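Local structure of AcrH (3WXX) at residues N19-T23 with D24-Q28; C103-L107 with G108-G112. The protein probably acts as a tetratricopeptide-type chaperone of the type III secretion system that holds the translocator AopB before its export. The protein carries 1 engineered substitution. All blocks are in the same frame, centred on the assembly; numbering follows the deposited sequence.

Contact 1. Residues N19-T23 with D24-Q28; sequences NDVST and DTLEQ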
loop_
_atom_site.group_PDB
_atom_site.type_symbol
_atom_site.label_atom_id
_atom_site.label_comp_id
_atom_site.label_asym_id
_atom_site.label_seq_id
_atom_site.Cartn_x
_atom_site.Cartn_y
_atom_site.Cartn_z
ATOM N N ASN A 19 5.719 14.454 11.822
ATOM C CA ASN A 19 4.956 15.691 12.016
ATOM C C ASN A 19 4.272 15.789 13.393
ATOM O O ASN A 19 3.286 16.500 13.549
ATOM C CB ASN A 19 3.937 15.834 10.885
ATOM C CG ASN A 19 4.601 16.112 9.559
ATOM O OD1 ASN A 19 5.085 15.214 8.887
ATOM N ND2 ASN A 19 4.648 17.369 9.186
ATOM N N ASP A 20 4.811 15.073 14.381
ATOM C CA ASP A 20 4.164 14.913 15.687
ATOM C C ASP A 20 2.652 14.880 15.532
ATOM O O ASP A 20 1.955 15.778 15.999
ATOM C CB ASP A 20 4.594 16.018 16.651
ATOM C CG ASP A 20 5.920 15.714 17.331
ATOM O OD1 ASP A 20 5.970 14.732 18.111
ATOM O OD2 ASP A 20 6.905 16.468 17.107
ATOM N N VAL A 21 2.151 13.851 14.850
ATOM C CA VAL A 21 0.712 13.592 14.782
ATOM C C VAL A 21 0.360 12.521 15.815
ATOM O O VAL A 21 0.987 11.479 15.854
ATOM C CB VAL A 21 0.288 13.160 13.380
ATOM C CG1 VAL A 21 -1.147 12.703 13.388
ATOM C CG2 VAL A 21 0.447 14.304 12.415
ATOM N N SER A 22 -0.605 12.801 16.680
ATOM C CA SER A 22 -0.915 11.898 17.807
ATOM C C SER A 22 -1.653 10.656 17.346
ATOM O O SER A 22 -2.270 10.662 16.289
ATOM C CB SER A 22 -1.771 12.627 18.857
ATOM O OG SER A 22 -2.858 13.309 18.251
ATOM N N THR A 23 -1.654 9.626 18.185
ATOM C CA THR A 23 -2.452 8.424 17.925
ATOM C C THR A 23 -3.939 8.770 17.861
ATOM O O THR A 23 -4.694 8.199 17.074
ATOM C CB THR A 23 -2.249 7.351 19.012
ATOM O OG1 THR A 23 -0.848 7.177 19.246
ATOM C CG2 THR A 23 -2.845 6.017 18.581
ATOM N N ASP A 24 -4.346 9.735 18.669
ATOM C CA ASP A 24 -5.741 10.083 18.757
ATOM C C ASP A 24 -6.188 10.989 17.622
ATOM O O ASP A 24 -7.370 10.977 17.270
ATOM C CB ASP A 24 -6.061 10.687 20.138
ATOM C CG ASP A 24 -6.016 9.639 21.266
ATOM O OD1 ASP A 24 -6.699 8.598 21.152
ATOM O OD2 ASP A 24 -5.303 9.856 22.268
ATOM N N THR A 25 -5.303 11.799 17.053
ATOM C CA THR A 25 -5.718 12.572 15.870
ATOM C C THR A 25 -5.898 11.639 14.662
ATOM O O THR A 25 -6.819 11.804 13.838
ATOM C CB THR A 25 -4.727 13.681 15.492
ATOM O OG1 THR A 25 -4.437 14.498 16.634
ATOM C CG2 THR A 25 -5.323 14.559 14.404
ATOM N N LEU A 26 -5.005 10.659 14.562
ATOM C CA LEU A 26 -5.029 9.700 13.462
ATOM C C LEU A 26 -6.293 8.863 13.561
ATOM O O LEU A 26 -6.986 8.634 12.560
ATOM C CB LEU A 26 -3.806 8.806 13.541
ATOM C CG LEU A 26 -3.064 8.502 12.252
ATOM C CD1 LEU A 26 -2.644 9.755 11.506
ATOM C CD2 LEU A 26 -1.835 7.695 12.594
ATOM N N GLU A 27 -6.620 8.458 14.785
ATOM C CA GLU A 27 -7.858 7.728 15.028
ATOM C C GLU A 27 -9.083 8.494 14.675
ATOM O O GLU A 27 -10.088 7.899 14.292
ATOM C CB GLU A 27 -7.968 7.284 16.461
ATOM C CG GLU A 27 -7.332 5.934 16.676
ATOM C CD GLU A 27 -8.115 4.841 15.991
ATOM O OE1 GLU A 27 -9.343 5.006 15.780
ATOM O OE2 GLU A 27 -7.474 3.832 15.687
ATOM N N GLN A 28 -9.031 9.801 14.851
ATOM C CA GLN A 28 -10.158 10.650 14.486
ATOM C C GLN A 28 -10.366 10.573 12.998
ATOM O O GLN A 28 -11.475 10.320 12.525
ATOM C CB GLN A 28 -9.894 12.088 14.903
ATOM C CG GLN A 28 -10.398 12.401 16.304
ATOM C CD GLN A 28 -9.750 13.655 16.881
ATOM O OE1 GLN A 28 -9.685 14.698 16.221
ATOM N NE2 GLN A 28 -9.247 13.551 18.107
#
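Asp24 is in the first turn of helix 23-38, between Thr23 and Thr25, and it is Thr25 that makes the capping contact with Ser22. The backbone N of Thr25 donates to Ser22 OG over 3.1 Å, with an N-H...O angle of 145°, which makes Ser22 the N-cap of the helix. The hydroxyl of Thr25 joins in: OG1 donates to the same Ser22 OG at 2.6 Å. The serine oxygen therefore accepts two bonds from one residue. Ser22 reaches this place because chi1 of 48° sets OG between its own backbone N and carbonyl carbon. Thr25 N also makes a weak bond to Ser22 O.

Leu26 closes the first regular turn, its N donating to Ser22 O at 3.2 Å. Its side chain runs back towards the loop, where CD1 meets Val21 CG1 at 3.8 Å. The two side chains cross at about a right angle. Val21 stands just before the cap and Leu26 four residues beyond it, the pairing known as a hydrophobic staple. CG1 of Val21 lies anti to the backbone N (chi1 171°), which carries this methyl to the leucine.

Glu27 N bonds to Thr23 O at 3.0 Å, and its CB and CG pack beside that oxygen. The carboxylate turns to other partners: Arg61 in a salt bridge and Met10 N of the AopB chain.

Just upstream, Asp20 takes positive phi in a Schellman motif that ends the preceding helix, so one helix stops and another starts within a few residues. The serine hydroxyl supplies an acceptor for a first-turn N-H, and the staple adds an apolar tie across the same helix start.

Contact 2. Residues C103-L107 with G108-G112; sequences CLLQL and GELEG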
loop_
_atom_site.group_PDB
_atom_site.type_symbol
_atom_site.label_atom_id
_atom_site.label_comp_id
_atom_site.label_asym_id
_atom_site.label_seq_id
_atom_site.Cartn_x
_atom_site.Cartn_y
_atom_site.Cartn_z
ATOM N N CYS A 103 -12.390 -9.310 -5.955
ATOM C CA CYS A 103 -11.922 -8.413 -6.998
ATOM C C CYS A 103 -11.353 -9.190 -8.179
ATOM O O CYS A 103 -11.709 -8.941 -9.330
ATOM C CB CYS A 103 -10.892 -7.450 -6.414
ATOM S SG CYS A 103 -11.622 -6.224 -5.296
ATOM N N LEU A 104 -10.506 -10.169 -7.909
ATOM C CA LEU A 104 -9.933 -11.021 -8.989
ATOM C C LEU A 104 -10.976 -11.738 -9.816
ATOM O O LEU A 104 -10.893 -11.755 -11.026
ATOM C CB LEU A 104 -8.939 -12.007 -8.428
ATOM C CG LEU A 104 -7.637 -11.315 -7.978
ATOM C CD1 LEU A 104 -6.736 -12.288 -7.247
ATOM C CD2 LEU A 104 -6.884 -10.716 -9.158
ATOM N N LEU A 105 -12.016 -12.237 -9.156
ATOM C CA LEU A 105 -13.117 -12.934 -9.826
ATOM C C LEU A 105 -13.872 -12.014 -10.749
ATOM O O LEU A 105 -14.279 -12.427 -11.814
ATOM C CB LEU A 105 -14.100 -13.538 -8.793
ATOM C CG LEU A 105 -15.355 -14.244 -9.355
ATOM C CD1 LEU A 105 -14.972 -15.397 -10.275
ATOM C CD2 LEU A 105 -16.198 -14.730 -8.210
ATOM N N GLN A 106 -14.104 -10.783 -10.312
ATOM C CA GLN A 106 -14.760 -9.800 -11.142
ATOM C C GLN A 106 -13.952 -9.505 -12.396
ATOM O O GLN A 106 -14.520 -9.095 -13.391
ATOM C CB GLN A 106 -14.996 -8.504 -10.367
ATOM C CG GLN A 106 -16.091 -8.655 -9.333
ATOM C CD GLN A 106 -17.454 -8.874 -9.950
ATOM O OE1 GLN A 106 -18.095 -9.862 -9.633
ATOM N NE2 GLN A 106 -17.891 -7.987 -10.855
ATOM N N LEU A 107 -12.634 -9.683 -12.352
ATOM C CA LEU A 107 -11.799 -9.430 -13.541
ATOM C C LEU A 107 -11.543 -10.694 -14.359
ATOM O O LEU A 107 -10.846 -10.646 -15.368
ATOM C CB LEU A 107 -10.447 -8.846 -13.131
ATOM C CG LEU A 107 -10.433 -7.479 -12.495
ATOM C CD1 LEU A 107 -9.065 -7.213 -11.924
ATOM C CD2 LEU A 107 -10.804 -6.406 -13.502
ATOM N N GLY A 108 -12.068 -11.823 -13.912
ATOM C CA GLY A 108 -11.901 -13.052 -14.633
ATOM C C GLY A 108 -10.619 -13.771 -14.288
ATOM O O GLY A 108 -10.327 -14.804 -14.871
ATOM N N GLU A 109 -9.852 -13.259 -13.331
ATOM C CA GLU A 109 -8.620 -13.934 -12.962
ATOM C C GLU A 109 -8.870 -15.042 -11.947
ATOM O O GLU A 109 -8.682 -14.879 -10.747
ATOM C CB GLU A 109 -7.545 -12.937 -12.540
ATOM C CG GLU A 109 -6.657 -12.582 -13.707
ATOM C CD GLU A 109 -6.099 -11.184 -13.614
ATOM O OE1 GLU A 109 -5.249 -10.936 -12.713
ATOM O OE2 GLU A 109 -6.519 -10.352 -14.449
ATOM N N LEU A 110 -9.246 -16.198 -12.477
ATOM C CA LEU A 110 -9.727 -17.297 -11.651
ATOM C C LEU A 110 -8.618 -17.946 -10.877
ATOM O O LEU A 110 -8.812 -18.303 -9.732
ATOM C CB LEU A 110 -10.503 -18.320 -12.476
ATOM C CG LEU A 110 -11.627 -17.697 -13.344
ATOM C CD1 LEU A 110 -12.482 -18.796 -13.955
ATOM C CD2 LEU A 110 -12.515 -16.685 -12.617
ATOM N N GLU A 111 -7.438 -18.028 -11.451
ATOM C CA GLU A 111 -6.352 -18.748 -10.807
ATOM C C GLU A 111 -5.992 -18.017 -9.536
ATOM O O GLU A 111 -5.681 -18.631 -8.525
ATOM C CB GLU A 111 -5.122 -18.886 -11.709
ATOM C CG GLU A 111 -5.365 -19.577 -13.055
ATOM C CD GLU A 111 -6.175 -18.731 -14.061
ATOM O OE1 GLU A 111 -6.163 -17.471 -13.991
ATOM O OE2 GLU A 111 -6.848 -19.340 -14.930
ATOM N N GLY A 112 -6.010 -16.695 -9.596
ATOM C CA GLY A 112 -5.684 -15.874 -8.428
ATOM C C GLY A 112 -6.846 -15.666 -7.477
ATOM O O GLY A 112 -6.670 -15.685 -6.264
#
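Glu109 N donates to Leu104 O over 2.9 Å, coming from above the carbonyl plane. Leu107 N makes a weak bond to Leu104 O at 3.0 Å. One residue along, Gly108 N donates to Leu105 O at 3.1 Å, again from above the plane. Two bonds back into the last turn, with positive phi at Gly108 (86°), make a Schellman motif that ends helix 95-106. Such a backbone turn suits glycine, since a side chain here would press on the preceding carbonyl.

Glu109 then forms the centre of an inverse gamma turn and sits at the N-cap position of helix 110-126. Glu109 OE1 is 3.9 Å from Leu104 CD2, and its CB lies beside the same methyl. The carboxylate is held by a salt bridge from OE2 to Arg77 on helix 76-89.

Two leucines provide further packing. Leu104 CD1 lies against the backbone carbonyl of Gly112, while Leu105 CD1 touches Leu110 CD2 at 3.6 Å. Leu105 has CG anti to its N (chi1 177°), and although its CB points away from residues 108-112, the end of the side chain comes back toward them. Leu104 also packs on Trp123 of the AopB chain.

Carbonyls of the last turn thus take up the N-H groups of Gly108 and Glu109. The helix end is closed by its own backbone, while apolar contacts tie the helix that enters the turn to the one that leaves it.

Contact 1 comes first along the chain and closes well before contact 2 opens. Their centres are 37 Å apart, on opposite sides of the chain's centre, and their nearest atoms are about 24 Å apart. They share no helix. Contact 1 marks the start of helix 23-38 on the surface, while contact 2 joins helices 95-106 and 110-126 and is partly buried. Between them lie helices 42-55, 60-72 and 76-89 of an all-helical chain, consistent with a tetratricopeptide-like array. Both are helix junctions and both have residues packing on AopB, so the partner meets the chaperone at widely separated places.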